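Long-range contacts in peptidyl-prolyl cis-trans isomerase (PDB 5EX2), which probably catalyses the cis-trans isomerisation of peptide bonds preceding proline, acting as a periplasmic folding helper of the cyclophilin family: residues F28-G33 / K199-G204; V34-L39 / M191-D196; G62-R67 / P210-S215; A153-M158 / F172-E177. One frame throughout, in Å; residues are numbered along the deposited sequence.

Interaction 1 (F28-G33 / K199-G204); sequences FETTKG and KSLTIG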
loop_
_atom_site.group_PDB
_atom_site.type_symbol
_atom_site.label_atom_id
_atom_site.label_comp_id
_atom_site.label_asym_id
_atom_site.label_seq_id
_atom_site.Cartn_x
_atom_site.Cartn_y
_atom_site.Cartn_z
ATOM N N PHE A 28 11.227 -3.067 -3.488
ATOM C CA PHE A 28 11.980 -3.313 -2.264
ATOM C C PHE A 28 12.584 -4.702 -2.342
ATOM O O PHE A 28 11.870 -5.690 -2.208
ATOM C CB PHE A 28 11.070 -3.221 -1.025
ATOM C CG PHE A 28 10.850 -1.823 -0.488
ATOM C CD1 PHE A 28 11.205 -0.697 -1.210
ATOM C CD2 PHE A 28 10.250 -1.651 0.756
ATOM C CE1 PHE A 28 10.999 0.573 -0.687
ATOM C CE2 PHE A 28 10.044 -0.390 1.272
ATOM C CZ PHE A 28 10.411 0.720 0.550
ATOM N N GLU A 29 13.889 -4.799 -2.549
ATOM C CA GLU A 29 14.552 -6.087 -2.484
ATOM C C GLU A 29 15.010 -6.350 -1.071
ATOM O O GLU A 29 15.765 -5.554 -0.528
ATOM C CB GLU A 29 15.755 -6.121 -3.414
ATOM C CG GLU A 29 15.394 -6.332 -4.872
ATOM C CD GLU A 29 14.916 -7.754 -5.143
ATOM O OE1 GLU A 29 14.825 -8.561 -4.183
ATOM O OE2 GLU A 29 14.629 -8.066 -6.319
ATOM N N THR A 30 14.535 -7.436 -0.471
ATOM C CA THR A 30 14.876 -7.765 0.903
ATOM C C THR A 30 15.613 -9.094 0.937
ATOM O O THR A 30 15.631 -9.847 -0.054
ATOM C CB THR A 30 13.633 -7.872 1.829
ATOM O OG1 THR A 30 13.049 -9.175 1.691
ATOM C CG2 THR A 30 12.605 -6.798 1.529
ATOM N N THR A 31 16.194 -9.407 2.091
ATOM C CA THR A 31 16.869 -10.660 2.260
ATOM C C THR A 31 15.911 -11.849 2.352
ATOM O O THR A 31 16.355 -12.974 2.499
ATOM C CB THR A 31 17.805 -10.616 3.488
ATOM O OG1 THR A 31 17.119 -10.018 4.592
ATOM C CG2 THR A 31 19.043 -9.792 3.175
ATOM N N LYS A 32 14.604 -11.594 2.253
ATOM C CA LYS A 32 13.613 -12.669 2.157
ATOM C C LYS A 32 12.911 -12.689 0.803
ATOM O O LYS A 32 11.991 -13.480 0.585
ATOM C CB LYS A 32 12.578 -12.535 3.273
ATOM C CG LYS A 32 13.072 -12.999 4.634
ATOM C CD LYS A 32 13.165 -14.518 4.724
ATOM C CE LYS A 32 13.660 -14.969 6.082
ATOM N NZ LYS A 32 14.984 -14.380 6.401
ATOM N N GLY A 33 13.355 -11.826 -0.107
ATOM C CA GLY A 33 12.758 -11.730 -1.428
ATOM C C GLY A 33 12.266 -10.327 -1.737
ATOM O O GLY A 33 12.486 -9.356 -0.989
ATOM N N LYS A 199 5.648 -11.272 5.473
ATOM C CA LYS A 199 5.265 -12.186 6.544
ATOM C C LYS A 199 6.376 -13.149 6.929
ATOM O O LYS A 199 6.269 -13.837 7.931
ATOM C CB LYS A 199 4.018 -12.983 6.156
ATOM C CG LYS A 199 2.744 -12.194 6.110
ATOM C CD LYS A 199 1.619 -13.161 5.730
ATOM C CE LYS A 199 0.240 -12.577 5.756
ATOM N NZ LYS A 199 -0.727 -13.607 5.253
ATOM N N SER A 200 7.441 -13.211 6.140
ATOM C CA SER A 200 8.547 -14.120 6.428
ATOM C C SER A 200 9.730 -13.392 7.067
ATOM O O SER A 200 10.705 -14.036 7.455
ATOM C CB SER A 200 9.008 -14.841 5.152
ATOM O OG SER A 200 9.730 -13.985 4.284
ATOM N N LEU A 201 9.694 -12.062 7.123
ATOM C CA LEU A 201 10.802 -11.316 7.725
ATOM C C LEU A 201 10.966 -11.729 9.185
ATOM O O LEU A 201 9.977 -11.982 9.880
ATOM C CB LEU A 201 10.578 -9.810 7.589
ATOM C CG LEU A 201 10.540 -9.291 6.145
ATOM C CD1 LEU A 201 10.032 -7.895 6.066
ATOM C CD2 LEU A 201 11.928 -9.342 5.534
ATOM N N THR A 202 12.219 -11.808 9.627
ATOM C CA THR A 202 12.539 -12.352 10.935
ATOM C C THR A 202 11.942 -11.497 12.054
ATOM O O THR A 202 12.117 -10.275 12.093
ATOM C CB THR A 202 14.056 -12.467 11.092
ATOM O OG1 THR A 202 14.559 -13.351 10.080
ATOM C CG2 THR A 202 14.427 -13.039 12.427
ATOM N N ILE A 203 11.243 -12.177 12.946
ATOM C CA ILE A 203 10.550 -11.571 14.062
ATOM C C ILE A 203 11.522 -11.148 15.142
ATOM O O ILE A 203 12.459 -11.876 15.442
ATOM C CB ILE A 203 9.528 -12.586 14.641
ATOM C CG1 ILE A 203 8.403 -12.831 13.639
ATOM C CG2 ILE A 203 8.958 -12.148 15.996
ATOM C CD1 ILE A 203 7.706 -14.169 13.818
ATOM N N GLY A 204 11.279 -9.989 15.749
ATOM C CA GLY A 204 12.044 -9.565 16.919
ATOM C C GLY A 204 12.012 -8.063 17.102
ATOM O O GLY A 204 11.729 -7.306 16.172
HETATM O O HOH W 1 10.318 -15.149 1.890
HETATM O O HOH W 2 15.711 -16.089 8.571
#
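The aliphatic stem of Lys32 lies over Ser200 and Leu201, bringing the turn after strand 25-30 against the loop that follows helix 195-198. The packed part is the buried side, where the methyl Leu201 CD2 touches Thr30 OG1 at 4.0 Å, the two side chains crossing at about a right angle, and Lys32 CG covers the same methyl at 3.9 Å. The threonine hydroxyl is busy within the type I turn from Thr30 to Gly33: it accepts from Lys32 N at 2.9 Å, forming an ST turn, and donates to Gly33 O. A valine here would probably leave Lys32 N without its acceptor and the turn less firmly set against Leu201. The lysine end is looser. Lys32 CB sits 3.4 Å from Ser200 OG, and a bend at chi2 (-74°) folds the chain along Ser200, whose carbonyl O is 3.4 Å from Lys32 CE. One water donates to both Lys32 O and Ser200 OG, a hydroxyl also bonded to Val197 O; in the conformer given, another accepts from Lys32 NZ and reaches Thr202 OG1 through a weak bond. Lysine suits both environments, its carbons covering leucine while its ammonium meets a charge. The segments are thus joined by apolar cover and shared water, without a direct hydrogen bond, and Asp211 bridges them, by a salt bridge to Lys32 in that conformer and a hydrogen bond from Thr202 N.

Interaction 2 (V34-L39 / M191-D196); sequences VVYIEL and MLEGLD
Met191 crosses Val35 at a slant and lies alongside Ile37, on the same face of the sheet. Its CB is 4.1 Å from Val35 CG1; its CG presses closer to that same methyl, tightly at 3.5 Å, and also touches Ile37 CG1. The sulfur keeps to Val35 CG1, and after the turn at chi3 (-91°) the terminal CE arrives beside the carbonyl O of Met174. An unbranched chain can slip past the beta-branched Val35 and turn away at its sulfur. The backbones meet in a classic beta bulge within the cyclophilin barrel, Leu192 and Glu193 both facing Tyr36. Tyr36 N donates to Glu193 O at 2.9 Å, while Leu192 N returns a weak, bent bond to Tyr36 O. Leu192 turns its CD2 to CB of Glu38, at 3.8 Å, whose carboxylate forms a salt bridge with Arg18. Gly194, the N-cap of helix 195-198, comes so near Val34 and Val35 that a beta carbon would collide with Val34 O. On the other face Glu193 CB approaches the edge of the Tyr36 ring at 4.0 Å; in the conformer given, the carboxylate plane is turned 78° from the ring and OE2 accepts from Val263 N.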
loop_
_atom_site.group_PDB
_atom_site.type_symbol
_atom_site.label_atom_id
_atom_site.label_comp_id
_atom_site.label_asym_id
_atom_site.label_seq_id
_atom_site.Cartn_x
_atom_site.Cartn_y
_atom_site.Cartn_z
ATOM N N VAL A 34 11.590 -10.212 -2.875
ATOM C CA VAL A 34 11.203 -8.918 -3.411
ATOM C C VAL A 34 9.772 -8.548 -3.022
ATOM O O VAL A 34 8.892 -9.396 -2.924
ATOM C CB VAL A 34 11.360 -8.897 -4.947
ATOM C CG1 VAL A 34 10.347 -9.809 -5.643
ATOM C CG2 VAL A 34 11.272 -7.473 -5.472
ATOM N N VAL A 35 9.586 -7.256 -2.775
ATOM C CA VAL A 35 8.308 -6.666 -2.464
ATOM C C VAL A 35 8.097 -5.532 -3.469
ATOM O O VAL A 35 8.923 -4.628 -3.575
ATOM C CB VAL A 35 8.254 -6.128 -1.013
ATOM C CG1 VAL A 35 6.892 -5.549 -0.708
ATOM C CG2 VAL A 35 8.611 -7.231 -0.003
ATOM N N TYR A 36 7.013 -5.612 -4.230
ATOM C CA TYR A 36 6.637 -4.553 -5.151
ATOM C C TYR A 36 5.527 -3.742 -4.511
ATOM O O TYR A 36 4.473 -4.289 -4.202
ATOM C CB TYR A 36 6.171 -5.128 -6.496
ATOM C CG TYR A 36 7.253 -5.856 -7.266
ATOM C CD1 TYR A 36 8.186 -5.164 -8.000
ATOM C CD2 TYR A 36 7.312 -7.241 -7.267
ATOM C CE1 TYR A 36 9.166 -5.834 -8.708
ATOM C CE2 TYR A 36 8.277 -7.915 -7.974
ATOM C CZ TYR A 36 9.197 -7.204 -8.680
ATOM O OH TYR A 36 10.155 -7.899 -9.386
ATOM N N ILE A 37 5.764 -2.449 -4.326
ATOM C CA ILE A 37 4.806 -1.584 -3.650
ATOM C C ILE A 37 4.242 -0.573 -4.641
ATOM O O ILE A 37 5.004 0.106 -5.341
ATOM C CB ILE A 37 5.466 -0.842 -2.480
ATOM C CG1 ILE A 37 5.918 -1.849 -1.430
ATOM C CG2 ILE A 37 4.497 0.178 -1.867
ATOM C CD1 ILE A 37 6.847 -1.279 -0.384
ATOM N N GLU A 38 2.920 -0.470 -4.708
ATOM C CA GLU A 38 2.287 0.620 -5.438
ATOM C C GLU A 38 2.005 1.767 -4.476
ATOM O O GLU A 38 1.348 1.599 -3.453
ATOM C CB GLU A 38 0.985 0.203 -6.152
ATOM C CG GLU A 38 0.508 1.324 -7.069
ATOM C CD GLU A 38 -0.792 1.063 -7.801
ATOM O OE1 GLU A 38 -1.457 0.040 -7.552
ATOM O OE2 GLU A 38 -1.140 1.923 -8.637
ATOM N N LEU A 39 2.490 2.942 -4.843
ATOM C CA LEU A 39 2.224 4.167 -4.112
ATOM C C LEU A 39 0.812 4.662 -4.398
ATOM O O LEU A 39 0.291 4.485 -5.506
ATOM C CB LEU A 39 3.214 5.246 -4.510
ATOM C CG LEU A 39 4.669 4.843 -4.364
ATOM C CD1 LEU A 39 5.588 5.915 -4.948
ATOM C CD2 LEU A 39 4.991 4.567 -2.894
ATOM N N MET A 191 1.444 -3.570 -1.056
ATOM C CA MET A 191 2.310 -4.599 -1.645
ATOM C C MET A 191 1.546 -5.384 -2.688
ATOM O O MET A 191 0.721 -6.234 -2.356
ATOM C CB MET A 191 2.835 -5.538 -0.553
ATOM C CG MET A 191 3.701 -4.820 0.478
ATOM S SD MET A 191 4.363 -5.885 1.757
ATOM C CE MET A 191 3.107 -5.767 3.010
ATOM N N LEU A 192 1.798 -5.073 -3.952
ATOM C CA LEU A 192 1.202 -5.802 -5.061
ATOM C C LEU A 192 1.620 -7.260 -5.056
ATOM O O LEU A 192 0.820 -8.167 -5.301
ATOM C CB LEU A 192 1.607 -5.165 -6.383
ATOM C CG LEU A 192 1.268 -3.694 -6.572
ATOM C CD1 LEU A 192 1.556 -3.286 -8.005
ATOM C CD2 LEU A 192 -0.191 -3.415 -6.233
ATOM N N GLU A 193 2.905 -7.464 -4.786
ATOM C CA GLU A 193 3.496 -8.780 -4.630
ATOM C C GLU A 193 4.460 -8.633 -3.481
ATOM O O GLU A 193 5.056 -7.568 -3.305
ATOM C CB GLU A 193 4.198 -9.261 -5.908
ATOM C CG GLU A 193 3.250 -9.880 -6.926
ATOM C CD GLU A 193 3.959 -10.497 -8.131
ATOM O OE1 GLU A 193 5.201 -10.675 -8.094
ATOM O OE2 GLU A 193 3.265 -10.815 -9.123
ATOM N N GLY A 194 4.577 -9.677 -2.679
ATOM C CA GLY A 194 5.520 -9.686 -1.582
ATOM C C GLY A 194 4.928 -9.640 -0.185
ATOM O O GLY A 194 5.666 -9.574 0.779
ATOM N N LEU A 195 3.607 -9.678 -0.049
ATOM C CA LEU A 195 3.035 -9.825 1.278
ATOM C C LEU A 195 3.591 -11.068 1.960
ATOM O O LEU A 195 3.884 -11.040 3.160
ATOM C CB LEU A 195 1.515 -9.895 1.219
ATOM C CG LEU A 195 0.796 -10.192 2.547
ATOM C CD1 LEU A 195 1.179 -9.224 3.633
ATOM C CD2 LEU A 195 -0.716 -10.178 2.364
ATOM N N ASP A 196 3.744 -12.155 1.210
ATOM C CA ASP A 196 4.287 -13.384 1.777
ATOM C C ASP A 196 5.738 -13.167 2.227
ATOM O O ASP A 196 6.159 -13.670 3.271
ATOM C CB ASP A 196 4.191 -14.543 0.771
ATOM C CG ASP A 196 4.891 -14.260 -0.560
ATOM O OD1 ASP A 196 5.207 -13.091 -0.880
ATOM O OD2 ASP A 196 5.118 -15.240 -1.308
#

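Interaction 3 (G62-R67 / P210-S215); sequences GTKFHR and PDILVS
A water takes the place of one backbone bond between Phe65 and Asp211. Phe65 N donates directly to Asp211 O at 2.8 Å and almost straight, at 177°, but the return link from Asp211 N to Phe65 O passes through this water. Pro210 sits at the same spot, its CB 3.5 Å from Phe65 O. Leu213 N gives a bond to Thr63 O, and Gly62 N donates to Leu213 O at 2.8 Å. Glycine suits position Gly62, whose positive phi would jam a beta carbon against the preceding carbonyl.

Phe65 makes the largest single contribution. With CG beside the backbone N and anti to the carbonyl carbon (chi1 -73°), the ring lies along the opposite backbone: the peptide atoms Asp211 C and Ile212 N lie at its edge, in its plane. Its CE2 comes to 3.6 Å from Leu213 N and 4.0 Å from Leu213 CB. An alanine in its place would probably open a gap beside Leu213 and strip this part of the backbone of its apolar cover. Thr63 and Leu213 run side by side, Thr63 OG1 being 3.8 Å from Leu213 CB while this hydroxyl is bonded to Tyr60 O. On the opposite face the bent chain of Lys64 lays CD against Ile212 CG1 at 3.8 Å, an aliphatic use of lysine.

Strand 63-69 thereby joins strand 212-218 in the closed barrel, with strand 73-76 on its other flank; Phe65 also reaches Leu201 and Phe171, and strand 25-30 lies on the far side of strand 212-218.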
loop_
_atom_site.group_PDB
_atom_site.type_symbol
_atom_site.label_atom_id
_atom_site.label_comp_id
_atom_site.label_asym_id
_atom_site.label_seq_id
_atom_site.Cartn_x
_atom_site.Cartn_y
_atom_site.Cartn_z
ATOM N N GLY A 62 20.370 -1.238 2.701
ATOM C CA GLY A 62 21.021 -1.731 3.898
ATOM C C GLY A 62 20.293 -1.491 5.204
ATOM O O GLY A 62 20.768 -1.905 6.252
ATOM N N THR A 63 19.162 -0.808 5.171
ATOM C CA THR A 63 18.440 -0.604 6.422
ATOM C C THR A 63 17.797 -1.909 6.888
ATOM O O THR A 63 17.351 -2.736 6.098
ATOM C CB THR A 63 17.368 0.489 6.305
ATOM O OG1 THR A 63 16.484 0.200 5.224
ATOM C CG2 THR A 63 18.004 1.869 6.101
ATOM N N LYS A 64 17.749 -2.080 8.199
ATOM C CA LYS A 64 17.290 -3.328 8.776
ATOM C C LYS A 64 15.774 -3.350 8.891
ATOM O O LYS A 64 15.133 -2.303 8.934
ATOM C CB LYS A 64 17.878 -3.530 10.164
ATOM C CG LYS A 64 19.384 -3.473 10.222
ATOM C CD LYS A 64 20.037 -4.570 9.425
ATOM C CE LYS A 64 21.551 -4.570 9.644
ATOM N NZ LYS A 64 21.915 -4.777 11.075
ATOM N N PHE A 65 15.205 -4.540 8.980
ATOM C CA PHE A 65 13.849 -4.685 9.495
ATOM C C PHE A 65 14.004 -4.937 10.977
ATOM O O PHE A 65 14.077 -6.077 11.444
ATOM C CB PHE A 65 13.104 -5.799 8.779
ATOM C CG PHE A 65 12.720 -5.417 7.407
ATOM C CD1 PHE A 65 11.602 -4.635 7.197
ATOM C CD2 PHE A 65 13.488 -5.785 6.325
ATOM C CE1 PHE A 65 11.249 -4.238 5.923
ATOM C CE2 PHE A 65 13.137 -5.389 5.051
ATOM C CZ PHE A 65 12.017 -4.617 4.853
ATOM N N HIS A 66 14.097 -3.840 11.717
ATOM C CA HIS A 66 14.541 -3.884 13.105
ATOM C C HIS A 66 13.423 -4.115 14.116
ATOM O O HIS A 66 13.704 -4.355 15.282
ATOM C CB HIS A 66 15.267 -2.588 13.454
ATOM C CG HIS A 66 14.371 -1.395 13.464
ATOM N ND1 HIS A 66 14.054 -0.681 12.327
ATOM C CD2 HIS A 66 13.672 -0.823 14.473
ATOM C CE1 HIS A 66 13.213 0.290 12.639
ATOM N NE2 HIS A 66 12.965 0.226 13.934
ATOM N N ARG A 67 12.170 -4.019 13.693
ATOM C CA ARG A 67 11.047 -4.259 14.596
ATOM C C ARG A 67 9.971 -5.012 13.842
ATOM O O ARG A 67 9.274 -4.437 13.011
ATOM C CB ARG A 67 10.504 -2.936 15.150
ATOM C CG ARG A 67 9.272 -3.058 16.046
ATOM C CD ARG A 67 8.662 -1.680 16.287
ATOM N NE ARG A 67 7.352 -1.721 16.944
ATOM C CZ ARG A 67 6.240 -1.153 16.479
ATOM N NH1 ARG A 67 6.237 -0.483 15.335
ATOM N NH2 ARG A 67 5.107 -1.254 17.169
ATOM N N PRO A 210 18.603 -9.264 12.059
ATOM C CA PRO A 210 17.421 -8.852 11.291
ATOM C C PRO A 210 17.562 -9.070 9.802
ATOM O O PRO A 210 18.684 -9.056 9.279
ATOM C CB PRO A 210 17.309 -7.354 11.570
ATOM C CG PRO A 210 18.152 -7.103 12.768
ATOM C CD PRO A 210 19.211 -8.139 12.786
ATOM N N ASP A 211 16.432 -9.245 9.133
ATOM C CA ASP A 211 16.405 -9.135 7.679
ATOM C C ASP A 211 16.699 -7.693 7.260
ATOM O O ASP A 211 16.644 -6.772 8.093
ATOM C CB ASP A 211 15.063 -9.626 7.144
ATOM C CG ASP A 211 15.023 -11.126 7.031
ATOM O OD1 ASP A 211 15.909 -11.680 6.341
ATOM O OD2 ASP A 211 14.153 -11.754 7.659
ATOM N N ILE A 212 17.049 -7.517 5.988
ATOM C CA ILE A 212 17.573 -6.259 5.474
ATOM C C ILE A 212 16.815 -5.863 4.227
ATOM O O ILE A 212 16.493 -6.708 3.407
ATOM C CB ILE A 212 19.079 -6.378 5.143
ATOM C CG1 ILE A 212 19.860 -6.853 6.374
ATOM C CG2 ILE A 212 19.638 -5.053 4.622
ATOM C CD1 ILE A 212 21.317 -7.191 6.100
ATOM N N LEU A 213 16.565 -4.576 4.097
ATOM C CA LEU A 213 16.132 -3.977 2.849
ATOM C C LEU A 213 17.402 -3.721 2.073
ATOM O O LEU A 213 18.101 -2.751 2.317
ATOM C CB LEU A 213 15.356 -2.688 3.098
ATOM C CG LEU A 213 14.882 -1.926 1.863
ATOM C CD1 LEU A 213 14.036 -2.783 0.939
ATOM C CD2 LEU A 213 14.094 -0.716 2.324
ATOM N N VAL A 214 17.709 -4.611 1.144
ATOM C CA VAL A 214 18.971 -4.553 0.420
ATOM C C VAL A 214 19.026 -3.374 -0.551
ATOM O O VAL A 214 20.059 -2.706 -0.695
ATOM C CB VAL A 214 19.204 -5.867 -0.348
ATOM C CG1 VAL A 214 20.476 -5.798 -1.177
ATOM C CG2 VAL A 214 19.238 -7.048 0.594
ATOM N N SER A 215 17.917 -3.137 -1.243
ATOM C CA SER A 215 17.842 -2.022 -2.176
ATOM C C SER A 215 16.403 -1.601 -2.391
ATOM O O SER A 215 15.483 -2.382 -2.206
ATOM C CB SER A 215 18.479 -2.391 -3.518
ATOM O OG SER A 215 17.709 -3.377 -4.185
HETATM O O HOH W 3 13.897 -8.773 10.502
#

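Interaction 4 (A153-M158 / F172-E177); sequences AGVVSM and FLMRDE
Two neighbouring antiparallel strands of the closed cyclophilin barrel, 155-158 and 171-174, meet here; the axes of the stretches 155-158 and 172-174 pass 5.0 Å apart. Four backbone hydrogen bonds join them. Phe172 N and Ser157 N each give a bond to the carbonyl oxygen of the other residue, and Met174 N donates to Val155 O. Gly154 N then reaches Met174 O at 3.0 Å just beyond the strand. Glycine suits this place because its backbone angles would push a beta carbon into the preceding carbonyl.

Between the bonded pairs, Val156 and Leu173 lie side by side, pointing the same way, with Val156 CG2 and Leu173 CD2 3.8 Å apart. Branched aliphatic residues fill this face. On the other face, Ser157 CB lies over the Phe172 ring as a CH-pi contact, 3.8 Å from the ring centroid and 27° off its normal. A small residue suits this place, since Ser157 CB lies so close over the ring; the serine hydroxyl is hydrogen-bonded to His151 NE2. In the conformer given, chi1 of Phe172 (52°) sets the ring between its own backbone N and carbonyl carbon, swinging it over Ser157.

At the Ala153 end of the pair, Ala153 CB packs on Arg175 O at 3.7 Å. Next to the strand bonds, chi1 of Met174 (-62°) puts CG beside the backbone N, 3.1 Å from Val155 O, and the bends at chi2 and chi3 then carry the sulfur away.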
loop_
_atom_site.group_PDB
_atom_site.type_symbol
_atom_site.label_atom_id
_atom_site.label_comp_id
_atom_site.label_asym_id
_atom_site.label_seq_id
_atom_site.Cartn_x
_atom_site.Cartn_y
_atom_site.Cartn_z
ATOM N N ALA A 153 -3.691 -6.334 5.835
ATOM C CA ALA A 153 -2.482 -7.014 5.386
ATOM C C ALA A 153 -2.183 -6.552 3.980
ATOM O O ALA A 153 -3.091 -6.476 3.146
ATOM C CB ALA A 153 -2.659 -8.509 5.447
ATOM N N GLY A 154 -0.922 -6.233 3.712
ATOM C CA GLY A 154 -0.537 -5.743 2.411
ATOM C C GLY A 154 -0.319 -4.245 2.317
ATOM O O GLY A 154 0.430 -3.775 1.474
ATOM N N VAL A 155 -0.967 -3.491 3.186
ATOM C CA VAL A 155 -0.814 -2.052 3.192
ATOM C C VAL A 155 0.557 -1.709 3.732
ATOM O O VAL A 155 1.144 -2.461 4.499
ATOM C CB VAL A 155 -1.983 -1.406 3.990
ATOM C CG1 VAL A 155 -1.745 0.078 4.312
ATOM C CG2 VAL A 155 -3.263 -1.576 3.173
ATOM N N VAL A 156 1.062 -0.577 3.289
ATOM C CA VAL A 156 2.343 -0.051 3.725
ATOM C C VAL A 156 2.100 1.327 4.328
ATOM O O VAL A 156 1.347 2.126 3.770
ATOM C CB VAL A 156 3.342 0.006 2.536
ATOM C CG1 VAL A 156 4.692 0.503 2.967
ATOM C CG2 VAL A 156 3.474 -1.369 1.892
ATOM N N SER A 157 2.724 1.609 5.465
ATOM C CA SER A 157 2.408 2.802 6.229
ATOM C C SER A 157 3.658 3.399 6.849
ATOM O O SER A 157 4.735 2.856 6.706
ATOM C CB SER A 157 1.368 2.443 7.278
ATOM O OG SER A 157 0.887 3.588 7.928
ATOM N N MET A 158 3.509 4.556 7.468
ATOM C CA MET A 158 4.637 5.306 7.974
ATOM C C MET A 158 4.755 5.204 9.482
ATOM O O MET A 158 3.810 5.478 10.195
ATOM C CB MET A 158 4.513 6.772 7.574
ATOM C CG MET A 158 5.841 7.436 7.377
ATOM S SD MET A 158 6.594 6.887 5.839
ATOM C CE MET A 158 8.250 7.522 6.045
ATOM N N PHE A 172 6.294 0.734 7.802
ATOM C CA PHE A 172 6.015 -0.643 8.131
ATOM C C PHE A 172 5.139 -1.303 7.086
ATOM O O PHE A 172 4.264 -0.694 6.448
ATOM C CB PHE A 172 5.458 -0.795 9.538
ATOM C CG PHE A 172 4.296 0.059 9.843
ATOM C CD1 PHE A 172 4.470 1.376 10.219
ATOM C CD2 PHE A 172 3.027 -0.472 9.825
ATOM C CE1 PHE A 172 3.393 2.157 10.549
ATOM C CE2 PHE A 172 1.946 0.302 10.153
ATOM C CZ PHE A 172 2.126 1.623 10.513
ATOM N N LEU A 173 5.436 -2.580 6.936
ATOM C CA LEU A 173 4.753 -3.487 6.019
ATOM C C LEU A 173 3.723 -4.268 6.804
ATOM O O LEU A 173 4.075 -4.995 7.743
ATOM C CB LEU A 173 5.743 -4.452 5.373
ATOM C CG LEU A 173 6.960 -3.815 4.714
ATOM C CD1 LEU A 173 7.871 -4.914 4.173
ATOM C CD2 LEU A 173 6.568 -2.862 3.589
ATOM N N MET A 174 2.448 -4.102 6.481
ATOM C CA MET A 174 1.405 -4.769 7.247
ATOM C C MET A 174 1.338 -6.251 6.943
ATOM O O MET A 174 1.130 -6.655 5.809
ATOM C CB MET A 174 0.036 -4.142 6.989
ATOM C CG MET A 174 -0.088 -2.693 7.385
ATOM S SD MET A 174 0.406 -2.367 9.081
ATOM C CE MET A 174 -0.543 -3.586 9.961
ATOM N N ARG A 175 1.538 -7.059 7.964
ATOM C CA ARG A 175 1.502 -8.511 7.837
ATOM C C ARG A 175 0.122 -9.075 8.131
ATOM O O ARG A 175 -0.204 -10.173 7.691
ATOM C CB ARG A 175 2.526 -9.158 8.766
ATOM C CG ARG A 175 3.956 -8.894 8.346
ATOM C CD ARG A 175 4.975 -9.174 9.421
ATOM N NE ARG A 175 5.019 -10.520 9.992
ATOM C CZ ARG A 175 6.122 -11.277 10.067
ATOM N NH1 ARG A 175 7.257 -10.923 9.456
ATOM N NH2 ARG A 175 6.072 -12.438 10.710
ATOM N N ASP A 176 -0.695 -8.327 8.869
ATOM C CA ASP A 176 -2.035 -8.765 9.261
ATOM C C ASP A 176 -2.883 -7.536 9.534
ATOM O O ASP A 176 -2.367 -6.453 9.851
ATOM C CB ASP A 176 -1.983 -9.674 10.491
ATOM C CG ASP A 176 -3.331 -10.296 10.809
ATOM O OD1 ASP A 176 -3.787 -11.150 10.023
ATOM O OD2 ASP A 176 -3.937 -9.937 11.844
ATOM N N GLU A 177 -4.190 -7.702 9.387
ATOM C CA GLU A 177 -5.142 -6.629 9.617
ATOM C C GLU A 177 -4.931 -6.004 10.984
ATOM O O GLU A 177 -4.927 -6.692 12.001
ATOM C CB GLU A 177 -6.568 -7.159 9.496
ATOM C CG GLU A 177 -7.656 -6.136 9.890
ATOM C CD GLU A 177 -9.065 -6.706 9.834
ATOM O OE1 GLU A 177 -9.200 -7.945 9.793
ATOM O OE2 GLU A 177 -10.044 -5.917 9.843
#

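In the fold
All four contacts lie on or against one closed antiparallel barrel. Interactions 1 and 2 meet where strand 25-30 pairs with strand 33-39: Phe28 N lies 2.8 Å from Val35 O, and Phe28 packs on Ile37. The centre of interaction 3 is about 8 Å from that of interaction 1, and Thr31 OG1 comes to 2.7 Å from Asp211 OD1. Interaction 4 is linked to interaction 2 through Met191 N and Gly154 O, 2.7 Å apart, and to interaction 3 through Phe65 and Leu173. Arg175 NH1 reaches Leu201 O at 2.9 Å. A bound magnesium ion lies about 3 Å from the side chain of Arg175, which is not among the metal-site residues Gln115, Gln133 and Glu135.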